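Local coordinates for DUF5751 domain-containing protein (PDB 2RBG) that is of unknown function, an archaeal protein that folds as a parallel beta sheet with helices packed against it and assembles with a second copy, at residues 68-71 and 77-80; 18-23 and 119-124; 26-29 and 35-38. One frame throughout, in Å; residues are numbered along the deposited sequence.

Contact 1 (68-71 and 77-80); sequences FLWK and IFLK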
ATOM      1  N   PHE A  68      -7.025  22.040  -6.375  1.00 11.13           N
ATOM      2  CA  PHE A  68      -5.952  22.991  -6.624  1.00 12.93           C
ATOM      3  C   PHE A  68      -4.857  22.312  -7.431  1.00 12.63           C
ATOM      4  O   PHE A  68      -4.398  21.225  -7.080  1.00 12.01           O
ATOM      5  CB  PHE A  68      -5.364  23.491  -5.300  1.00 12.05           C
ATOM      6  CG  PHE A  68      -6.326  24.285  -4.471  1.00 14.59           C
ATOM      7  CD1 PHE A  68      -6.634  25.599  -4.806  1.00 14.07           C
ATOM      8  CD2 PHE A  68      -6.944  23.714  -3.365  1.00 15.16           C
ATOM      9  CE1 PHE A  68      -7.542  26.335  -4.049  1.00 15.37           C
ATOM     10  CE2 PHE A  68      -7.855  24.441  -2.601  1.00 17.63           C
ATOM     11  CZ  PHE A  68      -8.155  25.753  -2.943  1.00 18.22           C
ATOM     12  N   LEU A  69      -4.449  22.949  -8.522  1.00 12.84           N
ATOM     13  CA  LEU A  69      -3.386  22.403  -9.353  1.00 13.24           C
ATOM     14  C   LEU A  69      -2.139  23.254  -9.169  1.00 14.32           C
ATOM     15  O   LEU A  69      -2.213  24.485  -9.150  1.00 13.65           O
ATOM     16  CB  LEU A  69      -3.797  22.391 -10.829  1.00 14.24           C
ATOM     17  CG  LEU A  69      -4.737  21.265 -11.271  1.00 18.28           C
ATOM     18  CD1 LEU A  69      -6.037  21.330 -10.485  1.00 18.52           C
ATOM     19  CD2 LEU A  69      -5.005  21.386 -12.763  1.00 19.14           C
ATOM     20  N   TRP A  70      -0.999  22.587  -9.019  1.00 12.36           N
ATOM     21  CA  TRP A  70       0.271  23.266  -8.824  1.00 13.82           C
ATOM     22  C   TRP A  70       1.348  22.738  -9.751  1.00 14.23           C
ATOM     23  O   TRP A  70       1.514  21.529  -9.894  1.00 14.03           O
ATOM     24  CB  TRP A  70       0.775  23.072  -7.394  1.00 10.85           C
ATOM     25  CG  TRP A  70      -0.216  23.391  -6.338  1.00 10.51           C
ATOM     26  CD1 TRP A  70      -0.938  22.504  -5.589  1.00 11.33           C
ATOM     27  CD2 TRP A  70      -0.593  24.694  -5.898  1.00  9.50           C
ATOM     28  NE1 TRP A  70      -1.743  23.183  -4.701  1.00 10.64           N
ATOM     29  CE2 TRP A  70      -1.549  24.528  -4.872  1.00  9.79           C
ATOM     30  CE3 TRP A  70      -0.214  25.990  -6.271  1.00 12.09           C
ATOM     31  CZ2 TRP A  70      -2.132  25.615  -4.212  1.00 11.85           C
ATOM     32  CZ3 TRP A  70      -0.796  27.070  -5.614  1.00 12.80           C
ATOM     33  CH2 TRP A  70      -1.744  26.874  -4.596  1.00 14.03           C
ATOM     34  N   LYS A  71       2.078  23.642 -10.392  1.00 16.48           N
ATOM     35  CA  LYS A  71       3.180  23.210 -11.230  1.00 18.93           C
ATOM     36  C   LYS A  71       4.232  22.876 -10.179  1.00 22.72           C
ATOM     37  O   LYS A  71       4.203  23.433  -9.083  1.00 20.37           O
ATOM     38  CB  LYS A  71       3.653  24.349 -12.132  1.00 21.31           C
ATOM     39  CG  LYS A  71       2.652  24.719 -13.213  1.00 26.79           C
ATOM     40  CD  LYS A  71       3.210  25.786 -14.141  1.00 34.56           C
ATOM     41  CE  LYS A  71       2.254  26.067 -15.290  1.00 38.54           C
ATOM     42  NZ  LYS A  71       0.921  26.518 -14.804  1.00 42.94           N
ATOM     43  N   ILE A  77       3.985  27.719  -2.856  1.00  7.60           N
ATOM     44  CA  ILE A  77       2.708  28.396  -2.636  1.00  8.71           C
ATOM     45  C   ILE A  77       1.773  27.416  -1.922  1.00  9.62           C
ATOM     46  O   ILE A  77       1.049  27.787  -0.997  1.00  8.90           O
ATOM     47  CB  ILE A  77       2.059  28.835  -3.967  1.00 10.93           C
ATOM     48  CG1 ILE A  77       2.995  29.790  -4.718  1.00 10.71           C
ATOM     49  CG2 ILE A  77       0.728  29.526  -3.692  1.00 10.85           C
ATOM     50  CD1 ILE A  77       2.533  30.119  -6.126  1.00 12.30           C
ATOM     51  N   PHE A  78       1.798  26.163  -2.361  1.00  7.81           N
ATOM     52  CA  PHE A  78       0.979  25.131  -1.740  1.00  8.65           C
ATOM     53  C   PHE A  78       1.286  25.032  -0.246  1.00 11.53           C
ATOM     54  O   PHE A  78       0.382  25.042   0.589  1.00 11.69           O
ATOM     55  CB  PHE A  78       1.241  23.776  -2.400  1.00  8.63           C
ATOM     56  CG  PHE A  78       0.917  22.610  -1.514  1.00 10.37           C
ATOM     57  CD1 PHE A  78      -0.401  22.306  -1.192  1.00 13.42           C
ATOM     58  CD2 PHE A  78       1.939  21.850  -0.952  1.00 11.53           C
ATOM     59  CE1 PHE A  78      -0.697  21.264  -0.315  1.00 15.39           C
ATOM     60  CE2 PHE A  78       1.652  20.806  -0.073  1.00 11.81           C
ATOM     61  CZ  PHE A  78       0.332  20.515   0.244  1.00 14.87           C
ATOM     62  N   LEU A  79       2.568  24.928   0.083  1.00 10.16           N
ATOM     63  CA  LEU A  79       2.980  24.811   1.474  1.00  9.69           C
ATOM     64  C   LEU A  79       2.613  26.039   2.300  1.00 10.98           C
ATOM     65  O   LEU A  79       2.238  25.912   3.465  1.00 10.05           O
ATOM     66  CB  LEU A  79       4.483  24.538   1.551  1.00 11.59           C
ATOM     67  CG  LEU A  79       4.875  23.131   1.084  1.00  9.25           C
ATOM     68  CD1 LEU A  79       6.377  23.041   0.868  1.00 13.42           C
ATOM     69  CD2 LEU A  79       4.416  22.117   2.122  1.00 12.07           C
ATOM     70  N   LYS A  80       2.710  27.224   1.703  1.00 10.41           N
ATOM     71  CA  LYS A  80       2.360  28.445   2.425  1.00 10.15           C
ATOM     72  C   LYS A  80       0.858  28.475   2.693  1.00 10.76           C
ATOM     73  O   LYS A  80       0.422  28.741   3.813  1.00 10.37           O
ATOM     74  CB  LYS A  80       2.770  29.687   1.628  1.00 12.27           C
ATOM     75  CG  LYS A  80       2.446  31.005   2.332  1.00 16.44           C
ATOM     76  CD  LYS A  80       3.138  31.098   3.684  1.00 20.17           C
ATOM     77  CE  LYS A  80       2.741  32.366   4.430  1.00 24.66           C
ATOM     78  NZ  LYS A  80       3.449  32.482   5.742  1.00 25.43           N
TER

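Contact 2 (18-23 and 119-124); sequences ENYFRK and KDFCRK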
ATOM      1  N   GLU A  18      -7.450   9.211 -14.146  1.00 16.23           N
ATOM      2  CA  GLU A  18      -8.713   8.501 -14.009  1.00 16.73           C
ATOM      3  C   GLU A  18      -8.649   7.386 -12.971  1.00 16.00           C
ATOM      4  O   GLU A  18      -9.498   7.315 -12.083  1.00 16.65           O
ATOM      5  CB  GLU A  18      -9.157   7.941 -15.365  1.00 23.36           C
ATOM      6  CG  GLU A  18      -9.544   9.026 -16.359  1.00 30.35           C
ATOM      7  CD  GLU A  18     -10.039   8.472 -17.682  1.00 37.35           C
ATOM      8  OE1 GLU A  18     -11.043   7.728 -17.685  1.00 37.02           O
ATOM      9  OE2 GLU A  18      -9.422   8.787 -18.720  1.00 40.39           O
ATOM     10  N   ASN A  19      -7.638   6.530 -13.071  1.00 16.87           N
ATOM     11  CA  ASN A  19      -7.495   5.421 -12.131  1.00 15.97           C
ATOM     12  C   ASN A  19      -7.215   5.882 -10.705  1.00 15.31           C
ATOM     13  O   ASN A  19      -7.797   5.357  -9.752  1.00 13.61           O
ATOM     14  CB  ASN A  19      -6.380   4.469 -12.578  1.00 19.94           C
ATOM     15  CG  ASN A  19      -6.697   3.771 -13.886  1.00 26.59           C
ATOM     16  OD1 ASN A  19      -7.819   3.318 -14.107  1.00 28.74           O
ATOM     17  ND2 ASN A  19      -5.698   3.665 -14.756  1.00 31.96           N
ATOM     18  N   TYR A  20      -6.327   6.859 -10.549  1.00  9.62           N
ATOM     19  CA  TYR A  20      -6.004   7.343  -9.213  1.00  8.42           C
ATOM     20  C   TYR A  20      -7.131   8.101  -8.525  1.00 10.15           C
ATOM     21  O   TYR A  20      -7.281   7.999  -7.313  1.00  8.97           O
ATOM     22  CB  TYR A  20      -4.746   8.216  -9.229  1.00  8.90           C
ATOM     23  CG  TYR A  20      -3.455   7.429  -9.119  1.00 11.47           C
ATOM     24  CD1 TYR A  20      -3.022   6.610 -10.162  1.00 11.36           C
ATOM     25  CD2 TYR A  20      -2.659   7.517  -7.977  1.00  9.86           C
ATOM     26  CE1 TYR A  20      -1.824   5.903 -10.071  1.00 10.09           C
ATOM     27  CE2 TYR A  20      -1.459   6.816  -7.874  1.00 11.95           C
ATOM     28  CZ  TYR A  20      -1.047   6.011  -8.931  1.00 10.22           C
ATOM     29  OH  TYR A  20       0.153   5.339  -8.856  1.00 12.19           O
ATOM     30  N   PHE A  21      -7.923   8.866  -9.272  1.00 10.83           N
ATOM     31  CA  PHE A  21      -9.008   9.585  -8.620  1.00 10.37           C
ATOM     32  C   PHE A  21     -10.073   8.626  -8.114  1.00  9.86           C
ATOM     33  O   PHE A  21     -10.821   8.943  -7.187  1.00 10.68           O
ATOM     34  CB  PHE A  21      -9.609  10.646  -9.542  1.00 10.02           C
ATOM     35  CG  PHE A  21      -8.991  12.003  -9.355  1.00  9.94           C
ATOM     36  CD1 PHE A  21      -7.726  12.280  -9.866  1.00 10.87           C
ATOM     37  CD2 PHE A  21      -9.631  12.971  -8.588  1.00 11.58           C
ATOM     38  CE1 PHE A  21      -7.103  13.501  -9.609  1.00 10.52           C
ATOM     39  CE2 PHE A  21      -9.016  14.202  -8.323  1.00 12.43           C
ATOM     40  CZ  PHE A  21      -7.749  14.465  -8.834  1.00 11.64           C
ATOM     41  N   ARG A  22     -10.132   7.445  -8.713  1.00 10.63           N
ATOM     42  CA  ARG A  22     -11.082   6.442  -8.265  1.00 12.46           C
ATOM     43  C   ARG A  22     -10.617   6.012  -6.871  1.00 12.16           C
ATOM     44  O   ARG A  22     -11.427   5.793  -5.971  1.00 12.50           O
ATOM     45  CB  ARG A  22     -11.094   5.249  -9.227  1.00 12.81           C
ATOM     46  CG  ARG A  22     -12.066   4.148  -8.828  1.00 17.97           C
ATOM     47  CD  ARG A  22     -12.122   3.017  -9.852  1.00 15.56           C
ATOM     48  NE  ARG A  22     -12.824   3.385 -11.082  1.00 15.48           N
ATOM     49  CZ  ARG A  22     -13.140   2.515 -12.039  1.00 17.00           C
ATOM     50  NH1 ARG A  22     -12.814   1.234 -11.902  1.00 13.10           N
ATOM     51  NH2 ARG A  22     -13.783   2.916 -13.129  1.00 16.86           N
ATOM     52  N   LYS A  23      -9.301   5.911  -6.693  1.00  9.11           N
ATOM     53  CA  LYS A  23      -8.735   5.526  -5.402  1.00  8.13           C
ATOM     54  C   LYS A  23      -8.970   6.620  -4.365  1.00  8.65           C
ATOM     55  O   LYS A  23      -9.337   6.345  -3.225  1.00 11.79           O
ATOM     56  CB  LYS A  23      -7.226   5.284  -5.518  1.00 10.36           C
ATOM     57  CG  LYS A  23      -6.817   4.079  -6.351  1.00 10.87           C
ATOM     58  CD  LYS A  23      -5.301   3.882  -6.286  1.00 14.62           C
ATOM     59  CE  LYS A  23      -4.880   2.575  -6.930  1.00 23.04           C
ATOM     60  NZ  LYS A  23      -5.464   1.404  -6.214  1.00 16.09           N
ATOM     61  N   LYS A 119      -3.734   6.793   4.007  1.00  9.94           N
ATOM     62  CA  LYS A 119      -3.331   5.887   2.940  1.00  8.83           C
ATOM     63  C   LYS A 119      -2.244   6.558   2.125  1.00 12.00           C
ATOM     64  O   LYS A 119      -2.339   7.740   1.803  1.00  9.96           O
ATOM     65  CB  LYS A 119      -4.521   5.554   2.029  1.00 10.54           C
ATOM     66  CG  LYS A 119      -4.163   4.724   0.781  1.00 12.68           C
ATOM     67  CD  LYS A 119      -3.644   3.334   1.132  1.00 12.97           C
ATOM     68  CE  LYS A 119      -3.263   2.527  -0.115  1.00  9.78           C
ATOM     69  NZ  LYS A 119      -4.452   2.113  -0.917  1.00  9.17           N
ATOM     70  N   ASP A 120      -1.202   5.798   1.816  1.00 11.88           N
ATOM     71  CA  ASP A 120      -0.098   6.302   1.019  1.00 12.15           C
ATOM     72  C   ASP A 120       0.122   5.319  -0.123  1.00 13.35           C
ATOM     73  O   ASP A 120       0.692   4.251   0.076  1.00 13.72           O
ATOM     74  CB  ASP A 120       1.176   6.403   1.866  1.00 13.47           C
ATOM     75  CG  ASP A 120       2.335   7.041   1.112  1.00 18.79           C
ATOM     76  OD1 ASP A 120       2.632   6.603  -0.020  1.00 19.37           O
ATOM     77  OD2 ASP A 120       2.956   7.978   1.652  1.00 26.90           O
ATOM     78  N   PHE A 121      -0.382   5.654  -1.305  1.00  9.12           N
ATOM     79  CA  PHE A 121      -0.169   4.801  -2.466  1.00  8.53           C
ATOM     80  C   PHE A 121       0.928   5.542  -3.204  1.00 10.99           C
ATOM     81  O   PHE A 121       0.676   6.228  -4.197  1.00 12.01           O
ATOM     82  CB  PHE A 121      -1.418   4.720  -3.343  1.00  8.25           C
ATOM     83  CG  PHE A 121      -1.333   3.661  -4.406  1.00  9.71           C
ATOM     84  CD1 PHE A 121      -1.652   2.339  -4.114  1.00  9.45           C
ATOM     85  CD2 PHE A 121      -0.897   3.977  -5.686  1.00 13.08           C
ATOM     86  CE1 PHE A 121      -1.535   1.346  -5.083  1.00 10.63           C
ATOM     87  CE2 PHE A 121      -0.774   2.989  -6.664  1.00 11.99           C
ATOM     88  CZ  PHE A 121      -1.096   1.671  -6.360  1.00 12.89           C
ATOM     89  N   CYS A 122       2.152   5.413  -2.704  1.00 12.06           N
ATOM     90  CA  CYS A 122       3.266   6.121  -3.304  1.00 13.91           C
ATOM     91  C   CYS A 122       4.640   5.633  -2.858  1.00 15.31           C
ATOM     92  O   CYS A 122       5.346   4.963  -3.613  1.00 15.62           O
ATOM     93  CB  CYS A 122       3.120   7.614  -2.991  1.00 13.84           C
ATOM     94  SG  CYS A 122       4.493   8.656  -3.573  1.00 13.88           S
ATOM     95  N   ARG A 123       5.013   5.960  -1.628  1.00 16.09           N
ATOM     96  CA  ARG A 123       6.325   5.589  -1.109  1.00 18.40           C
ATOM     97  C   ARG A 123       6.682   4.104  -1.064  1.00 17.94           C
ATOM     98  O   ARG A 123       7.855   3.755  -1.205  1.00 17.65           O
ATOM     99  CB  ARG A 123       6.526   6.234   0.264  1.00 19.65           C
ATOM    100  CG  ARG A 123       6.687   7.751   0.165  1.00 28.18           C
ATOM    101  CD  ARG A 123       6.848   8.412   1.521  1.00 29.84           C
ATOM    102  NE  ARG A 123       5.640   8.289   2.330  1.00 32.33           N
ATOM    103  CZ  ARG A 123       5.519   8.757   3.567  1.00 29.90           C
ATOM    104  NH1 ARG A 123       6.536   9.384   4.142  1.00 27.70           N
ATOM    105  NH2 ARG A 123       4.383   8.598   4.229  1.00 29.83           N
ATOM    106  N   LYS A 124       5.697   3.227  -0.885  1.00 13.84           N
ATOM    107  CA  LYS A 124       5.988   1.794  -0.849  1.00 12.49           C
ATOM    108  C   LYS A 124       6.008   1.159  -2.242  1.00 10.77           C
ATOM    109  O   LYS A 124       6.256  -0.038  -2.374  1.00 12.23           O
ATOM    110  CB  LYS A 124       4.978   1.048   0.038  1.00 15.02           C
ATOM    111  CG  LYS A 124       5.196   1.209   1.547  1.00 17.86           C
ATOM    112  CD  LYS A 124       4.196   0.363   2.338  1.00 21.21           C
ATOM    113  CE  LYS A 124       4.420   0.455   3.846  1.00 24.54           C
ATOM    114  NZ  LYS A 124       3.481  -0.435   4.609  1.00 21.46           N
TER

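Contact 3 (26-29 and 35-38); sequences LDVR and KTTI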
ATOM      1  N   LEU A  26     -12.387   6.450  -2.855  1.00  8.53           N
ATOM      2  CA  LEU A  26     -12.585   5.235  -2.073  1.00 10.27           C
ATOM      3  C   LEU A  26     -12.007   5.502  -0.682  1.00  7.43           C
ATOM      4  O   LEU A  26     -12.623   5.194   0.337  1.00  8.43           O
ATOM      5  CB  LEU A  26     -11.838   4.051  -2.699  1.00 12.37           C
ATOM      6  CG  LEU A  26     -12.622   2.997  -3.483  1.00 23.05           C
ATOM      7  CD1 LEU A  26     -13.214   3.619  -4.711  1.00 28.50           C
ATOM      8  CD2 LEU A  26     -11.700   1.856  -3.877  1.00 23.45           C
ATOM      9  N   ASP A  27     -10.818   6.093  -0.649  1.00  8.78           N
ATOM     10  CA  ASP A  27     -10.155   6.382   0.613  1.00  6.87           C
ATOM     11  C   ASP A  27     -10.838   7.490   1.405  1.00  7.47           C
ATOM     12  O   ASP A  27     -10.971   7.390   2.625  1.00  8.28           O
ATOM     13  CB  ASP A  27      -8.682   6.726   0.374  1.00 10.81           C
ATOM     14  CG  ASP A  27      -7.876   5.527  -0.091  1.00 11.54           C
ATOM     15  OD1 ASP A  27      -8.113   4.418   0.435  1.00  9.76           O
ATOM     16  OD2 ASP A  27      -7.003   5.690  -0.968  1.00 10.25           O
ATOM     17  N   VAL A  28     -11.278   8.542   0.720  1.00  6.57           N
ATOM     18  CA  VAL A  28     -11.954   9.629   1.422  1.00  8.12           C
ATOM     19  C   VAL A  28     -13.238   9.109   2.068  1.00 10.25           C
ATOM     20  O   VAL A  28     -13.519   9.393   3.234  1.00  9.64           O
ATOM     21  CB  VAL A  28     -12.296  10.797   0.472  1.00  8.01           C
ATOM     22  CG1 VAL A  28     -13.219  11.788   1.178  1.00  9.50           C
ATOM     23  CG2 VAL A  28     -11.008  11.507   0.041  1.00  8.04           C
ATOM     24  N   ARG A  29     -14.011   8.330   1.320  1.00 10.05           N
ATOM     25  CA  ARG A  29     -15.255   7.794   1.865  1.00 11.15           C
ATOM     26  C   ARG A  29     -15.001   6.939   3.106  1.00 11.79           C
ATOM     27  O   ARG A  29     -15.710   7.061   4.105  1.00 12.01           O
ATOM     28  CB  ARG A  29     -15.992   6.968   0.807  1.00  9.99           C
ATOM     29  CG  ARG A  29     -16.668   7.794  -0.278  1.00 10.18           C
ATOM     30  CD  ARG A  29     -17.361   6.874  -1.267  1.00 10.25           C
ATOM     31  NE  ARG A  29     -18.118   7.591  -2.287  1.00 14.64           N
ATOM     32  CZ  ARG A  29     -19.442   7.577  -2.380  1.00 20.85           C
ATOM     33  NH1 ARG A  29     -20.166   6.884  -1.511  1.00 20.73           N
ATOM     34  NH2 ARG A  29     -20.045   8.245  -3.354  1.00 23.29           N
ATOM     35  N   LYS A  35     -15.507  15.674   3.276  1.00 16.37           N
ATOM     36  CA  LYS A  35     -14.796  16.752   2.596  1.00 13.55           C
ATOM     37  C   LYS A  35     -13.314  16.440   2.405  1.00 10.82           C
ATOM     38  O   LYS A  35     -12.701  15.744   3.211  1.00 12.00           O
ATOM     39  CB  LYS A  35     -14.888  18.046   3.405  1.00 14.65           C
ATOM     40  CG  LYS A  35     -16.284  18.582   3.642  1.00 23.77           C
ATOM     41  CD  LYS A  35     -16.228  19.773   4.594  1.00 29.96           C
ATOM     42  CE  LYS A  35     -17.590  20.436   4.755  1.00 34.03           C
ATOM     43  NZ  LYS A  35     -18.063  21.052   3.484  1.00 39.83           N
ATOM     44  N   THR A  36     -12.743  16.975   1.336  1.00 11.15           N
ATOM     45  CA  THR A  36     -11.326  16.794   1.071  1.00  9.64           C
ATOM     46  C   THR A  36     -10.844  17.943   0.206  1.00  8.90           C
ATOM     47  O   THR A  36     -11.580  18.446  -0.647  1.00 11.37           O
ATOM     48  CB  THR A  36     -11.024  15.454   0.342  1.00  9.30           C
ATOM     49  OG1 THR A  36      -9.607  15.321   0.160  1.00 11.46           O
ATOM     50  CG2 THR A  36     -11.705  15.408  -1.022  1.00 10.57           C
ATOM     51  N   THR A  37      -9.622  18.390   0.460  1.00  8.09           N
ATOM     52  CA  THR A  37      -9.036  19.457  -0.335  1.00  8.90           C
ATOM     53  C   THR A  37      -7.933  18.747  -1.108  1.00  9.34           C
ATOM     54  O   THR A  37      -6.939  18.290  -0.535  1.00 10.35           O
ATOM     55  CB  THR A  37      -8.484  20.600   0.558  1.00 16.76           C
ATOM     56  OG1 THR A  37      -7.844  21.580  -0.268  1.00 18.76           O
ATOM     57  CG2 THR A  37      -7.505  20.072   1.592  1.00 17.18           C
ATOM     58  N   ILE A  38      -8.152  18.621  -2.412  1.00  8.42           N
ATOM     59  CA  ILE A  38      -7.242  17.916  -3.306  1.00  9.46           C
ATOM     60  C   ILE A  38      -6.220  18.823  -3.975  1.00 10.38           C
ATOM     61  O   ILE A  38      -6.575  19.814  -4.615  1.00 11.66           O
ATOM     62  CB  ILE A  38      -8.047  17.181  -4.391  1.00  9.91           C
ATOM     63  CG1 ILE A  38      -9.121  16.317  -3.729  1.00 12.94           C
ATOM     64  CG2 ILE A  38      -7.125  16.328  -5.251  1.00  9.08           C
ATOM     65  CD1 ILE A  38     -10.094  15.689  -4.702  1.00 11.43           C
TER

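Contact 1 (68-71 and 77-80)
Trp70, at the end of strand 64-70, lies against Phe78 and Ile77 of helix 75-82 and packs that helix onto an outermost strand of the parallel sheet in this alpha/beta fold. Trp70 gives the largest share of the buried surface. Phe78 offers its CB rather than its ring. This methylene sits over one face of the indole in a CH-pi contact, 3.8 Å from the centroid of the five-membered ring and 11° off the normal. The first torsion of Phe78 (156°) swings the phenyl ring away from the strand segment. The two ring planes meet obliquely at 57°, and Phe78 CD1 comes within 3.9 Å of Trp70 NE1.

The indole nitrogen has its polar partner on the neighbouring strand, where Asn39 OD1 accepts a hydrogen bond from Trp70 NE1. That bond should fix the rotation of the indole. Phe41 meets both aromatic rings, edge-to-face in the case of Phe78, so the contact belongs to a small aromatic cluster. Ile77, an exposed residue of the helix, touches the six-membered end of the indole. Its branch CG2 does the touching, at an oblique approach: Ile77 CG2 is 3.5 Å from Trp70 CZ3, and Ile77 CB follows at 3.7 Å from the same ring carbon.

Contact 2 (18-23 and 119-124)
Phe121, on the last strand of the chain, meets Tyr20 and Lys23 of helix 17-31 in a buried contact. The edge of Phe121 points toward the face of Tyr20 in an offset edge-to-face pair, with centroids 5.5 Å apart and planes at 77°. Phe121 CD2 lies 3.6 Å from Tyr20 CE2. The phenol oxygen reaches the Phe121 edge in the ring plane, with Tyr20 OH 3.3 Å from Phe121 CE2.

Lys23 covers a face of Phe121. Its CE stands over the ring centre, 4.0 Å from the Phe121 centroid. The chain bends at the last torsion (chi4 -62°), and Lys23 NZ is 4.5 Å from the same centroid in a cation-pi contact. Replacing Phe121 with an alanine is likely to open a gap beside Tyr20 and leave the Lys23 ammonium without its aromatic face.

The polar ends are held from outside. Tyr20 OH hydrogen-bonds to Cys94 O. Lys23 NZ and Lys119 NZ both form salt bridges with Asp76 of the second subunit, so these like charges share one carboxylate at the dimer interface. Just beyond Phe121, Asp120 OD1 accepts from Arg123 N at 2.9 Å, an Asx motif that shapes the turn.

Strand 117-121 is an outermost strand within the chain. Just after it, Cys122 is tied to Cys94 by a disulfide. The strand pairs with strand 89-94, while helix 17-31 packs against Phe121.

Contact 3 (26-29 and 35-38)
Thr36 OG1 is gripped by two groups of strand 6-11, the carbonyl oxygen of Ile6 and the hydroxyl of Thr8, while Val28 of helix 17-31 packs beside it. The hydroxyl is thus satisfied within the sheet, although the residue is buried. Its OG1 is anti to the backbone N (chi1 -178°), which directs the oxygen to the neighbouring strand.

Across the contact Val28 makes only van der Waals contacts. Val28 CG2 is the branch that reaches the strand, 4.0 Å from Thr36 CB. It sits nearly equally close to the two arms of the threonine: Val28 CG2 is 4.1 Å from Thr36 OG1, and the same distance separates it from Thr36 CG2. One methyl group therefore faces the whole branched end of Thr36. The two side chains approach obliquely. The first torsion of Val28 (170°) sets CG1 opposite its backbone N and CG2 beside that N. CG1 makes a longer approach, 4.5 Å from Lys35 O. That carbonyl oxygen is hydrogen-bonded to Ser33 OG, in the turn between helix and strand.

The contact belongs to a beta-alpha-beta crossover, in which strand 6-11 leads through helix 17-31 to strand 35-41. Val28 also touches Leu91 of strand 89-94 and Ile63 in the loop before strand 64-70, so the helix lies over more than one strand. Next to it Asp27 hydrogen-bonds to Tyr93 OH on strand 89-94. Strand 35-41 lies between strands 6-11 and 64-70.

How the contacts relate
From the N terminus, the chain runs through strand 6-11 and enters helix 17-31, whose 18-23 segment opens contact 2. Contact 3 closes next, a short loop from the end of the same helix into strand 35-41. Contact 1 follows in series, a second short loop from strand 64-70 to helix 75-82. Only then does contact 2 close, at 119-124, so both short loops nest inside its long one. Contacts 1 and 3 meet through neighbouring strands, where Phe68 N lies 2.9 Å from Ile38 O, probably a hydrogen bond. Contacts 2 and 3 share helix 17-31. Together they tie helices to both outermost strands and the interior of one sheet.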